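Copper homeostasis protein CutC (Streptococcus agalactiae, PDB 2BDQ) is assigned to the CutC family and may bind copper ions and take part in copper homeostasis, although its precise role is uncertain. Local coordinates at residues I2-F6 against I21-V25; M78-L83 against Q111-Q117; I139-V143 against Y174-I179; I161-I165 against Y194-T199. All coordinates share one frame; numbering follows the deposited sequence.

The chain forms an eight-stranded parallel TIM barrel ringed by helices. Contact 1 comes first along the chain and joins strands 3-9 and 24-28 in the barrel wall; contact 2 follows in series, pairing helices 72-87 and 106-116 of the surrounding layer. Contacts 3 and 4 then alternate, their centres 19 Å apart: contact 3 sets the C-terminal end of helix 165-175 and the turn after it against helix 135-144, and contact 4 sets the 3-10 turn before that helix, with its first residue, against helix 192-199. The centres of contacts 2 and 4 lie 34 Å apart across the chain. Contact 4 meets contact 1 where I2 CG2, just before strand 3-9, packs 3.7 Å from C196 SG.

Contact 1 (I2-F6 against I21-V25); sequences ILREF and IISRV
E5 reaches R24 with a nearly straight side chain, its CG lying opposite the backbone N (chi1 173°) and the rest extended beyond it. CB starts 3.8 Å from the carbonyl O of R24, CG passes the same oxygen about as closely, and CD comes level with the edge of the guanidinium. The salt bridge is made by OE1, which receives NE of R24 at 2.8 Å on its anti lone pair. R24 NH2 meets the same OE1 at 3.0 Å, again from the anti side but 30° out of the carboxylate plane. Two nitrogens thus hold one oxygen side-on; both bonds stay in the guanidinium plane, while the carboxylate stands 75° to it. The other tip atom, OE2, is hydrogen-bonded to H205 ND1, and R24 NH2 has a second acceptor in Q203, so the pair is also tied to strand 203-206. Over one face of the guanidinium lies L3, its CD2 3.8 Å from R24 NH1.

Backbone bonds accompany the parallel pairing of E5 with R24 and F6 with V25: F6 N donates to R24 O at 2.9 Å. A longer bond of 3.3 Å runs from S23 N to R4 O. One water bridges R4 N and I21 O. On the sheet face carrying F6 and V25, F6 CB rests 3.7 Å from I22 CD1. E5 and R24 share the other face, where both touch M182 of strand 180-183. Contact with that non-adjacent strand places their face toward the barrel interior, a pattern typical of neighbouring parallel strands in a TIM barrel.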
loop_
_atom_site.group_PDB
_atom_site.type_symbol
_atom_site.label_atom_id
_atom_site.label_comp_id
_atom_site.label_asym_id
_atom_site.label_seq_id
_atom_site.Cartn_x
_atom_site.Cartn_y
_atom_site.Cartn_z
ATOM N N ILE A 2 -9.508 -14.832 -25.223
ATOM C CA ILE A 2 -9.159 -14.955 -23.809
ATOM C C ILE A 2 -9.117 -13.553 -23.203
ATOM O O ILE A 2 -8.518 -12.637 -23.770
ATOM C CB ILE A 2 -7.774 -15.623 -23.603
ATOM C CG1 ILE A 2 -7.765 -17.016 -24.226
ATOM C CG2 ILE A 2 -7.462 -15.751 -22.113
ATOM C CD1 ILE A 2 -8.824 -17.933 -23.659
ATOM N N LEU A 3 -9.759 -13.390 -22.052
ATOM C CA LEU A 3 -9.797 -12.100 -21.372
ATOM C C LEU A 3 -8.542 -11.968 -20.510
ATOM O O LEU A 3 -8.275 -12.820 -19.668
ATOM C CB LEU A 3 -11.061 -12.029 -20.510
ATOM C CG LEU A 3 -11.551 -10.699 -19.931
ATOM C CD1 LEU A 3 -13.038 -10.829 -19.595
ATOM C CD2 LEU A 3 -10.743 -10.326 -18.690
ATOM N N ARG A 4 -7.763 -10.915 -20.736
ATOM C CA ARG A 4 -6.542 -10.702 -19.963
ATOM C C ARG A 4 -6.664 -9.602 -18.916
ATOM O O ARG A 4 -7.142 -8.506 -19.205
ATOM C CB ARG A 4 -5.365 -10.387 -20.889
ATOM C CG ARG A 4 -4.768 -11.621 -21.555
ATOM C CD ARG A 4 -3.495 -11.282 -22.332
ATOM N NE ARG A 4 -3.783 -10.724 -23.648
ATOM C CZ ARG A 4 -2.847 -10.398 -24.536
ATOM N NH1 ARG A 4 -3.196 -9.900 -25.715
ATOM N NH2 ARG A 4 -1.557 -10.564 -24.242
ATOM N N GLU A 5 -6.223 -9.908 -17.698
ATOM C CA GLU A 5 -6.264 -8.967 -16.580
ATOM C C GLU A 5 -4.860 -8.592 -16.119
ATOM O O GLU A 5 -4.051 -9.452 -15.769
ATOM C CB GLU A 5 -7.031 -9.584 -15.408
ATOM C CG GLU A 5 -7.000 -8.765 -14.123
ATOM C CD GLU A 5 -7.825 -9.397 -13.005
ATOM O OE1 GLU A 5 -9.062 -9.512 -13.175
ATOM O OE2 GLU A 5 -7.239 -9.781 -11.960
ATOM N N PHE A 6 -4.571 -7.301 -16.116
ATOM C CA PHE A 6 -3.271 -6.836 -15.678
ATOM C C PHE A 6 -3.261 -6.496 -14.182
ATOM O O PHE A 6 -4.128 -5.769 -13.695
ATOM C CB PHE A 6 -2.863 -5.622 -16.505
ATOM C CG PHE A 6 -1.595 -4.984 -16.044
ATOM C CD1 PHE A 6 -1.606 -3.707 -15.494
ATOM C CD2 PHE A 6 -0.388 -5.661 -16.143
ATOM C CE1 PHE A 6 -0.425 -3.114 -15.045
ATOM C CE2 PHE A 6 0.798 -5.078 -15.697
ATOM C CZ PHE A 6 0.779 -3.802 -15.151
ATOM N N ILE A 21 -6.171 -5.184 -25.847
ATOM C CA ILE A 21 -5.532 -6.398 -25.341
ATOM C C ILE A 21 -5.815 -6.656 -23.859
ATOM O O ILE A 21 -5.955 -7.805 -23.433
ATOM C CB ILE A 21 -4.002 -6.349 -25.556
ATOM C CG1 ILE A 21 -3.469 -4.973 -25.173
ATOM C CG2 ILE A 21 -3.664 -6.677 -27.012
ATOM C CD1 ILE A 21 -1.987 -4.785 -25.460
ATOM N N ILE A 22 -5.892 -5.588 -23.073
ATOM C CA ILE A 22 -6.173 -5.721 -21.650
ATOM C C ILE A 22 -7.555 -5.165 -21.357
ATOM O O ILE A 22 -7.809 -3.979 -21.551
ATOM C CB ILE A 22 -5.119 -4.982 -20.811
ATOM C CG1 ILE A 22 -3.775 -5.706 -20.950
ATOM C CG2 ILE A 22 -5.569 -4.903 -19.351
ATOM C CD1 ILE A 22 -2.636 -5.070 -20.195
ATOM N N SER A 23 -8.456 -6.023 -20.894
ATOM C CA SER A 23 -9.810 -5.571 -20.618
ATOM C C SER A 23 -10.056 -5.193 -19.162
ATOM O O SER A 23 -10.985 -4.450 -18.862
ATOM C CB SER A 23 -10.826 -6.631 -21.065
ATOM O OG SER A 23 -10.561 -7.897 -20.482
ATOM N N ARG A 24 -9.210 -5.671 -18.261
ATOM C CA ARG A 24 -9.403 -5.372 -16.854
ATOM C C ARG A 24 -8.078 -5.309 -16.115
ATOM O O ARG A 24 -7.086 -5.912 -16.528
ATOM C CB ARG A 24 -10.293 -6.451 -16.245
ATOM C CG ARG A 24 -10.899 -6.142 -14.905
ATOM C CD ARG A 24 -11.954 -7.192 -14.586
ATOM N NE ARG A 24 -11.359 -8.515 -14.465
ATOM C CZ ARG A 24 -11.848 -9.625 -15.016
ATOM N NH1 ARG A 24 -12.956 -9.594 -15.743
ATOM N NH2 ARG A 24 -11.215 -10.778 -14.837
ATOM N N VAL A 25 -8.068 -4.570 -15.017
ATOM C CA VAL A 25 -6.868 -4.449 -14.217
ATOM C C VAL A 25 -7.221 -4.683 -12.760
ATOM O O VAL A 25 -8.294 -4.284 -12.300
ATOM C CB VAL A 25 -6.201 -3.052 -14.421
ATOM C CG1 VAL A 25 -7.259 -2.023 -14.681
ATOM C CG2 VAL A 25 -5.382 -2.663 -13.204
HETATM O O HOH W 1 -8.297 -8.881 -22.497
#

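Contact 2 (M78-L83 against Q111-Q117); sequences MEEDIL and QLLPATQ
A water molecule joins E79 to the turn at Q111, donating to E79 OE2 at 2.9 Å and to Q111 O at 2.8 Å. It also accepts from A115 N, which has no bond to the preceding turn, so the water lies between A115 N and Q111 O at the kink of this weakly bonded helix. The other carboxylate oxygen of E79, OE1, is salt-bridged to R76.

Otherwise the two segments meet mainly through aliphatic carbons. Those of helices 72-87 and 106-116 run nearly parallel, 15° apart, with axes 9.0 Å from each other, a spacing consistent with the small A115 facing helix 72-87. A115 CB lies 3.4 Å from L83 CD1, though the exact tightness is uncertain. I82 has CG2 opposite its backbone N (chi1 -76°), which turns that methyl to within 3.6 Å of A115 O. Separately, L112 CD2 packs 3.5 Å from E79 CB. Q117 folds back, its NE2 donating to A115 O at 3.1 Å. Away from this interface, D81 makes hydrogen bonds to S39 OG and G41 N of the second subunit.

Chemically, then, two neighbouring barrel helices meet mainly through aliphatic carbons, with one water bridging the broken helical link between Q111 O and A115 N and tying it to E79.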
loop_
_atom_site.group_PDB
_atom_site.type_symbol
_atom_site.label_atom_id
_atom_site.label_comp_id
_atom_site.label_asym_id
_atom_site.label_seq_id
_atom_site.Cartn_x
_atom_site.Cartn_y
_atom_site.Cartn_z
HETATM N N MSE A 78 -11.438 -3.828 6.260
HETATM C CA MSE A 78 -11.921 -4.302 4.971
HETATM C C MSE A 78 -13.328 -3.802 4.650
HETATM O O MSE A 78 -13.613 -3.458 3.502
HETATM C CB MSE A 78 -11.878 -5.832 4.924
HETATM C CG MSE A 78 -10.451 -6.381 5.006
HETATM SE SE MSE A 78 -10.333 -8.297 5.236
HETATM C CE MSE A 78 -10.960 -8.863 3.513
ATOM N N GLU A 79 -14.208 -3.755 5.648
ATOM C CA GLU A 79 -15.561 -3.269 5.401
ATOM C C GLU A 79 -15.485 -1.803 4.998
ATOM O O GLU A 79 -16.179 -1.370 4.088
ATOM C CB GLU A 79 -16.439 -3.419 6.647
ATOM C CG GLU A 79 -17.843 -2.822 6.495
ATOM C CD GLU A 79 -18.675 -2.931 7.770
ATOM O OE1 GLU A 79 -18.247 -2.405 8.823
ATOM O OE2 GLU A 79 -19.763 -3.544 7.721
ATOM N N GLU A 80 -14.625 -1.048 5.674
ATOM C CA GLU A 80 -14.464 0.371 5.376
ATOM C C GLU A 80 -13.893 0.563 3.975
ATOM O O GLU A 80 -14.371 1.392 3.208
ATOM C CB GLU A 80 -13.536 1.028 6.404
ATOM C CG GLU A 80 -13.430 2.551 6.289
ATOM C CD GLU A 80 -14.768 3.256 6.454
ATOM O OE1 GLU A 80 -15.551 2.850 7.342
ATOM O OE2 GLU A 80 -15.030 4.224 5.703
ATOM N N ASP A 81 -12.867 -0.209 3.637
ATOM C CA ASP A 81 -12.266 -0.075 2.318
ATOM C C ASP A 81 -13.224 -0.482 1.207
ATOM O O ASP A 81 -13.138 0.033 0.087
ATOM C CB ASP A 81 -10.945 -0.851 2.240
ATOM C CG ASP A 81 -9.798 -0.087 2.891
ATOM O OD1 ASP A 81 -9.716 1.147 2.660
ATOM O OD2 ASP A 81 -8.977 -0.696 3.615
ATOM N N ILE A 82 -14.152 -1.384 1.517
ATOM C CA ILE A 82 -15.139 -1.816 0.535
ATOM C C ILE A 82 -16.124 -0.695 0.267
ATOM O O ILE A 82 -16.475 -0.448 -0.876
ATOM C CB ILE A 82 -15.888 -3.065 1.025
ATOM C CG1 ILE A 82 -14.966 -4.281 0.874
ATOM C CG2 ILE A 82 -17.194 -3.259 0.244
ATOM C CD1 ILE A 82 -15.507 -5.541 1.490
ATOM N N LEU A 83 -16.564 -0.010 1.320
ATOM C CA LEU A 83 -17.513 1.093 1.167
ATOM C C LEU A 83 -16.933 2.182 0.268
ATOM O O LEU A 83 -17.620 2.719 -0.593
ATOM C CB LEU A 83 -17.850 1.680 2.536
ATOM C CG LEU A 83 -19.113 1.297 3.312
ATOM C CD1 LEU A 83 -19.778 0.038 2.782
ATOM C CD2 LEU A 83 -18.704 1.152 4.763
ATOM N N GLN A 111 -20.398 -11.212 6.735
ATOM C CA GLN A 111 -20.399 -9.959 7.492
ATOM C C GLN A 111 -20.096 -8.773 6.571
ATOM O O GLN A 111 -20.548 -7.651 6.816
ATOM C CB GLN A 111 -19.348 -9.990 8.614
ATOM C CG GLN A 111 -19.753 -10.722 9.895
ATOM C CD GLN A 111 -18.666 -10.655 10.973
ATOM O OE1 GLN A 111 -17.715 -11.444 10.970
ATOM N NE2 GLN A 111 -18.795 -9.698 11.887
ATOM N N LEU A 112 -19.332 -9.023 5.511
ATOM C CA LEU A 112 -18.965 -7.963 4.579
ATOM C C LEU A 112 -19.865 -7.864 3.345
ATOM O O LEU A 112 -19.841 -6.857 2.633
ATOM C CB LEU A 112 -17.515 -8.150 4.128
ATOM C CG LEU A 112 -16.434 -8.188 5.212
ATOM C CD1 LEU A 112 -15.141 -8.749 4.625
ATOM C CD2 LEU A 112 -16.219 -6.795 5.775
ATOM N N LEU A 113 -20.666 -8.889 3.087
ATOM C CA LEU A 113 -21.529 -8.860 1.910
ATOM C C LEU A 113 -22.405 -7.617 1.762
ATOM O O LEU A 113 -22.483 -7.031 0.678
ATOM C CB LEU A 113 -22.412 -10.105 1.868
ATOM C CG LEU A 113 -21.669 -11.386 1.484
ATOM C CD1 LEU A 113 -22.662 -12.540 1.432
ATOM C CD2 LEU A 113 -20.982 -11.205 0.126
ATOM N N PRO A 114 -23.084 -7.200 2.841
ATOM C CA PRO A 114 -23.945 -6.014 2.742
ATOM C C PRO A 114 -23.203 -4.771 2.248
ATOM O O PRO A 114 -23.713 -4.028 1.414
ATOM C CB PRO A 114 -24.480 -5.853 4.166
ATOM C CG PRO A 114 -24.489 -7.284 4.687
ATOM C CD PRO A 114 -23.162 -7.804 4.182
ATOM N N ALA A 115 -21.997 -4.548 2.754
ATOM C CA ALA A 115 -21.212 -3.387 2.338
ATOM C C ALA A 115 -20.869 -3.450 0.849
ATOM O O ALA A 115 -20.740 -2.414 0.194
ATOM C CB ALA A 115 -19.930 -3.289 3.155
ATOM N N THR A 116 -20.731 -4.662 0.317
ATOM C CA THR A 116 -20.393 -4.846 -1.098
ATOM C C THR A 116 -21.443 -4.263 -2.029
ATOM O O THR A 116 -21.162 -3.961 -3.192
ATOM C CB THR A 116 -20.221 -6.330 -1.452
ATOM O OG1 THR A 116 -19.128 -6.882 -0.703
ATOM C CG2 THR A 116 -19.924 -6.474 -2.928
ATOM N N GLN A 117 -22.661 -4.142 -1.517
ATOM C CA GLN A 117 -23.765 -3.576 -2.271
ATOM C C GLN A 117 -23.941 -4.158 -3.671
ATOM O O GLN A 117 -24.162 -3.425 -4.639
ATOM C CB GLN A 117 -23.592 -2.061 -2.354
ATOM C CG GLN A 117 -23.512 -1.402 -0.986
ATOM C CD GLN A 117 -23.070 0.053 -1.066
ATOM O OE1 GLN A 117 -23.794 0.911 -1.577
ATOM N NE2 GLN A 117 -21.871 0.333 -0.565
HETATM O O HOH W 2 -20.913 -5.173 5.671
#

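Contact 3 (I139-V143 against Y174-I179); sequences IDQLV and YANNRI
D140 meets Y174 and R178 because three side chains turn toward one another: CG of D140 lies opposite its carbonyl carbon (chi1 -72°), the Y174 ring swings opposite its backbone N (chi1 -174°), and the R178 chain bends at chi3 (-65°). The contact joins two adjacent outer helices of the TIM barrel, 135-144 and 165-175, at the type I' turn from A175 to R178 that leads into strand 180-183.

The carboxylate divides its work. OD1 receives the hydroxyl of Y174 in a short bond of 2.5 Å, on the syn side but tilted out of the carboxylate plane, with OD1 near the plane of the ring. OD2 forms an end-on salt bridge with R178 and lies close to the guanidinium plane: NH1 meets it nearly along its C-O axis at 2.9 Å, and NH2 comes from the anti side at 2.7 Å. Two donors on a single oxygen, with the hydroxyl on the other, would be expected to stabilise the negative charge of D140.

Beneath this polar rim lies an apolar layer. V143 CG2 lies over one face of the R178 guanidinium, offset toward its rim, and also meets I179 CG2 at 4.0 Å. I139 CG2 sits 4.1 Å from the same I179 CG2, and I139, L142 and I179 pack against I150 of strand 149-152 in the barrel wall.

R178 is also fixed to its own turn. NH1 donates to Y174 O at 3.0 Å. The carbonyl of A175 is gripped twice, by R178 NE at 3.1 Å and by R178 N, which reach A175 O from opposite faces of its plane.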
loop_
_atom_site.group_PDB
_atom_site.type_symbol
_atom_site.label_atom_id
_atom_site.label_comp_id
_atom_site.label_asym_id
_atom_site.label_seq_id
_atom_site.Cartn_x
_atom_site.Cartn_y
_atom_site.Cartn_z
ATOM N N ILE A 139 -15.833 -24.131 -3.884
ATOM C CA ILE A 139 -16.413 -23.523 -5.071
ATOM C C ILE A 139 -17.918 -23.371 -4.867
ATOM O O ILE A 139 -18.483 -22.298 -5.104
ATOM C CB ILE A 139 -16.119 -24.378 -6.333
ATOM C CG1 ILE A 139 -14.639 -24.231 -6.711
ATOM C CG2 ILE A 139 -17.025 -23.956 -7.483
ATOM C CD1 ILE A 139 -14.197 -25.090 -7.904
ATOM N N ASP A 140 -18.561 -24.445 -4.419
ATOM C CA ASP A 140 -20.001 -24.436 -4.158
ATOM C C ASP A 140 -20.323 -23.345 -3.149
ATOM O O ASP A 140 -21.319 -22.644 -3.289
ATOM C CB ASP A 140 -20.453 -25.793 -3.600
ATOM C CG ASP A 140 -20.445 -26.889 -4.651
ATOM O OD1 ASP A 140 -20.292 -28.069 -4.275
ATOM O OD2 ASP A 140 -20.607 -26.577 -5.849
ATOM N N GLN A 141 -19.476 -23.208 -2.131
ATOM C CA GLN A 141 -19.685 -22.193 -1.106
ATOM C C GLN A 141 -19.535 -20.801 -1.700
ATOM O O GLN A 141 -20.291 -19.895 -1.353
ATOM C CB GLN A 141 -18.683 -22.357 0.029
ATOM C CG GLN A 141 -18.926 -23.558 0.919
ATOM C CD GLN A 141 -17.797 -23.761 1.909
ATOM O OE1 GLN A 141 -17.913 -24.543 2.847
ATOM N NE2 GLN A 141 -16.687 -23.059 1.696
ATOM N N LEU A 142 -18.563 -20.625 -2.592
ATOM C CA LEU A 142 -18.362 -19.320 -3.214
ATOM C C LEU A 142 -19.545 -18.979 -4.110
ATOM O O LEU A 142 -19.940 -17.816 -4.212
ATOM C CB LEU A 142 -17.063 -19.296 -4.022
ATOM C CG LEU A 142 -15.782 -19.337 -3.190
ATOM C CD1 LEU A 142 -14.585 -19.330 -4.122
ATOM C CD2 LEU A 142 -15.742 -18.147 -2.233
ATOM N N VAL A 143 -20.108 -19.994 -4.761
ATOM C CA VAL A 143 -21.267 -19.796 -5.623
ATOM C C VAL A 143 -22.447 -19.369 -4.745
ATOM O O VAL A 143 -23.200 -18.456 -5.096
ATOM C CB VAL A 143 -21.644 -21.097 -6.375
ATOM C CG1 VAL A 143 -22.985 -20.919 -7.095
ATOM C CG2 VAL A 143 -20.556 -21.448 -7.382
ATOM N N TYR A 174 -15.931 -28.786 -12.662
ATOM C CA TYR A 174 -16.789 -28.826 -11.490
ATOM C C TYR A 174 -17.540 -27.512 -11.325
ATOM O O TYR A 174 -18.685 -27.514 -10.890
ATOM C CB TYR A 174 -15.964 -29.128 -10.241
ATOM C CG TYR A 174 -16.793 -29.334 -8.996
ATOM C CD1 TYR A 174 -17.091 -28.268 -8.147
ATOM C CD2 TYR A 174 -17.298 -30.594 -8.675
ATOM C CE1 TYR A 174 -17.871 -28.451 -7.008
ATOM C CE2 TYR A 174 -18.076 -30.789 -7.545
ATOM C CZ TYR A 174 -18.359 -29.714 -6.711
ATOM O OH TYR A 174 -19.110 -29.909 -5.571
ATOM N N ALA A 175 -16.897 -26.397 -11.667
ATOM C CA ALA A 175 -17.533 -25.080 -11.564
ATOM C C ALA A 175 -18.748 -25.049 -12.484
ATOM O O ALA A 175 -19.740 -24.384 -12.198
ATOM C CB ALA A 175 -16.543 -23.981 -11.957
ATOM N N ASN A 176 -18.650 -25.762 -13.600
ATOM C CA ASN A 176 -19.748 -25.865 -14.561
ATOM C C ASN A 176 -20.445 -24.535 -14.854
ATOM O O ASN A 176 -21.666 -24.425 -14.745
ATOM C CB ASN A 176 -20.756 -26.892 -14.037
ATOM C CG ASN A 176 -21.820 -27.250 -15.051
ATOM O OD1 ASN A 176 -21.543 -27.396 -16.244
ATOM N ND2 ASN A 176 -23.049 -27.417 -14.573
ATOM N N ASN A 177 -19.651 -23.532 -15.212
ATOM C CA ASN A 177 -20.151 -22.204 -15.555
ATOM C C ASN A 177 -20.940 -21.473 -14.483
ATOM O O ASN A 177 -21.569 -20.454 -14.771
ATOM C CB ASN A 177 -20.984 -22.286 -16.833
ATOM C CG ASN A 177 -20.164 -22.735 -18.022
ATOM O OD1 ASN A 177 -19.193 -22.076 -18.404
ATOM N ND2 ASN A 177 -20.542 -23.864 -18.613
ATOM N N ARG A 178 -20.922 -21.983 -13.254
ATOM C CA ARG A 178 -21.650 -21.323 -12.170
ATOM C C ARG A 178 -20.822 -20.162 -11.644
ATOM O O ARG A 178 -21.331 -19.252 -10.990
ATOM C CB ARG A 178 -21.929 -22.306 -11.031
ATOM C CG ARG A 178 -22.921 -23.406 -11.370
ATOM C CD ARG A 178 -23.042 -24.344 -10.200
ATOM N NE ARG A 178 -21.777 -25.028 -9.967
ATOM C CZ ARG A 178 -21.354 -25.457 -8.783
ATOM N NH1 ARG A 178 -20.188 -26.076 -8.687
ATOM N NH2 ARG A 178 -22.079 -25.249 -7.694
ATOM N N ILE A 179 -19.530 -20.208 -11.937
ATOM C CA ILE A 179 -18.621 -19.167 -11.507
ATOM C C ILE A 179 -17.371 -19.237 -12.376
ATOM O O ILE A 179 -16.916 -20.324 -12.724
ATOM C CB ILE A 179 -18.253 -19.346 -10.016
ATOM C CG1 ILE A 179 -17.409 -18.162 -9.548
ATOM C CG2 ILE A 179 -17.511 -20.660 -9.817
ATOM C CD1 ILE A 179 -17.231 -18.110 -8.052
#

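Contact 4 (I161-I165 against Y194-T199); sequences IIENI and YICQET
I162 pushes the end of its side chain into the angle between Y194 and I195. CG1 is placed opposite the backbone N (chi1 -170°), which carries CD1 across to I195 CD1 at 3.5 Å, a closer fit than normal van der Waals spacing. The same methyl lies 3.7 Å from Y194 CD2, at the edge of the ring and near its plane.

Beside this wedge, I161 supplies a second bump: its CD1 sits between the two branches of I195, 3.9 Å from CG2 and equally near CG1. I165 fills the next hollow along helix 192-199. Its CD1 approaches Y194 CE2 at 4.1 Å, while its CG2 branch settles between E198 and T199, 3.7 Å from E198 O and 3.9 Å from T199 CG2. The threonine methyl is turned toward I165 as its hydroxyl is engaged the other way, with OG1 donating to I195 O at 2.7 Å and also bonded to V201 N.

I161 and T199 both touch I168, so the cluster also reaches helix 165-175. The 3-10 turn and the start of that helix thus pack on helix 192-199, the following helix in the outer layer of this beta/alpha barrel.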
loop_
_atom_site.group_PDB
_atom_site.type_symbol
_atom_site.label_atom_id
_atom_site.label_comp_id
_atom_site.label_asym_id
_atom_site.label_seq_id
_atom_site.Cartn_x
_atom_site.Cartn_y
_atom_site.Cartn_z
ATOM N N ILE A 161 2.747 -23.277 -12.788
ATOM C CA ILE A 161 1.331 -23.397 -13.107
ATOM C C ILE A 161 1.117 -24.429 -14.224
ATOM O O ILE A 161 0.100 -25.117 -14.261
ATOM C CB ILE A 161 0.761 -21.999 -13.506
ATOM C CG1 ILE A 161 -0.771 -21.990 -13.421
ATOM C CG2 ILE A 161 1.247 -21.610 -14.890
ATOM C CD1 ILE A 161 -1.470 -22.619 -14.598
ATOM N N ILE A 162 2.099 -24.557 -15.113
ATOM C CA ILE A 162 2.008 -25.502 -16.225
ATOM C C ILE A 162 1.780 -26.939 -15.735
ATOM O O ILE A 162 1.212 -27.766 -16.450
ATOM C CB ILE A 162 3.282 -25.464 -17.097
ATOM C CG1 ILE A 162 3.056 -26.264 -18.373
ATOM C CG2 ILE A 162 4.463 -26.036 -16.337
ATOM C CD1 ILE A 162 2.032 -25.655 -19.299
ATOM N N GLU A 163 2.201 -27.218 -14.506
ATOM C CA GLU A 163 2.043 -28.549 -13.939
ATOM C C GLU A 163 0.728 -28.729 -13.189
ATOM O O GLU A 163 0.488 -29.781 -12.602
ATOM C CB GLU A 163 3.206 -28.859 -13.001
ATOM C CG GLU A 163 4.543 -28.355 -13.507
ATOM C CD GLU A 163 5.647 -29.387 -13.413
ATOM O OE1 GLU A 163 5.750 -30.234 -14.332
ATOM O OE2 GLU A 163 6.405 -29.353 -12.415
ATOM N N ASN A 164 -0.127 -27.711 -13.205
ATOM C CA ASN A 164 -1.408 -27.814 -12.503
ATOM C C ASN A 164 -2.589 -27.961 -13.448
ATOM O O ASN A 164 -3.741 -27.864 -13.033
ATOM C CB ASN A 164 -1.631 -26.590 -11.617
ATOM C CG ASN A 164 -0.544 -26.420 -10.585
ATOM O OD1 ASN A 164 0.001 -27.402 -10.081
ATOM N ND2 ASN A 164 -0.237 -25.172 -10.241
ATOM N N ILE A 165 -2.291 -28.193 -14.718
ATOM C CA ILE A 165 -3.316 -28.328 -15.740
ATOM C C ILE A 165 -4.446 -29.279 -15.349
ATOM O O ILE A 165 -5.619 -28.909 -15.406
ATOM C CB ILE A 165 -2.687 -28.793 -17.073
ATOM C CG1 ILE A 165 -1.768 -27.693 -17.607
ATOM C CG2 ILE A 165 -3.776 -29.138 -18.085
ATOM C CD1 ILE A 165 -1.030 -28.067 -18.873
ATOM N N TYR A 194 -1.739 -21.243 -23.961
ATOM C CA TYR A 194 -1.644 -22.693 -23.827
ATOM C C TYR A 194 -2.384 -23.172 -22.582
ATOM O O TYR A 194 -3.173 -24.111 -22.641
ATOM C CB TYR A 194 -0.175 -23.124 -23.741
ATOM C CG TYR A 194 0.016 -24.626 -23.707
ATOM C CD1 TYR A 194 -0.122 -25.390 -24.864
ATOM C CD2 TYR A 194 0.294 -25.289 -22.510
ATOM C CE1 TYR A 194 0.008 -26.776 -24.834
ATOM C CE2 TYR A 194 0.424 -26.675 -22.466
ATOM C CZ TYR A 194 0.279 -27.410 -23.630
ATOM O OH TYR A 194 0.388 -28.776 -23.584
ATOM N N ILE A 195 -2.116 -22.530 -21.452
ATOM C CA ILE A 195 -2.764 -22.904 -20.197
ATOM C C ILE A 195 -4.289 -22.858 -20.300
ATOM O O ILE A 195 -4.971 -23.765 -19.823
ATOM C CB ILE A 195 -2.275 -21.996 -19.034
ATOM C CG1 ILE A 195 -0.974 -22.561 -18.455
ATOM C CG2 ILE A 195 -3.307 -21.933 -17.924
ATOM C CD1 ILE A 195 0.136 -22.727 -19.457
ATOM N N CYS A 196 -4.816 -21.813 -20.933
ATOM C CA CYS A 196 -6.259 -21.661 -21.093
ATOM C C CYS A 196 -6.898 -22.726 -21.982
ATOM O O CYS A 196 -7.944 -23.266 -21.644
ATOM C CB CYS A 196 -6.587 -20.274 -21.651
ATOM S SG CYS A 196 -6.344 -18.925 -20.477
ATOM N N GLN A 197 -6.277 -23.038 -23.114
ATOM C CA GLN A 197 -6.859 -24.040 -24.000
ATOM C C GLN A 197 -6.821 -25.448 -23.409
ATOM O O GLN A 197 -7.691 -26.260 -23.695
ATOM C CB GLN A 197 -6.154 -24.049 -25.359
ATOM C CG GLN A 197 -4.816 -24.748 -25.351
ATOM C CD GLN A 197 -4.327 -25.081 -26.741
ATOM O OE1 GLN A 197 -3.273 -25.693 -26.909
ATOM N NE2 GLN A 197 -5.091 -24.677 -27.750
ATOM N N GLU A 198 -5.820 -25.737 -22.582
ATOM C CA GLU A 198 -5.705 -27.067 -21.989
ATOM C C GLU A 198 -6.545 -27.242 -20.727
ATOM O O GLU A 198 -6.723 -28.364 -20.247
ATOM C CB GLU A 198 -4.240 -27.382 -21.664
ATOM C CG GLU A 198 -3.324 -27.405 -22.872
ATOM C CD GLU A 198 -3.696 -28.486 -23.882
ATOM O OE1 GLU A 198 -3.761 -28.172 -25.087
ATOM O OE2 GLU A 198 -3.918 -29.644 -23.472
ATOM N N THR A 199 -7.064 -26.145 -20.189
ATOM C CA THR A 199 -7.862 -26.223 -18.971
ATOM C C THR A 199 -9.305 -25.782 -19.163
ATOM O O THR A 199 -10.179 -26.147 -18.377
ATOM C CB THR A 199 -7.254 -25.346 -17.852
ATOM O OG1 THR A 199 -7.184 -23.989 -18.304
ATOM C CG2 THR A 199 -5.854 -25.834 -17.483
#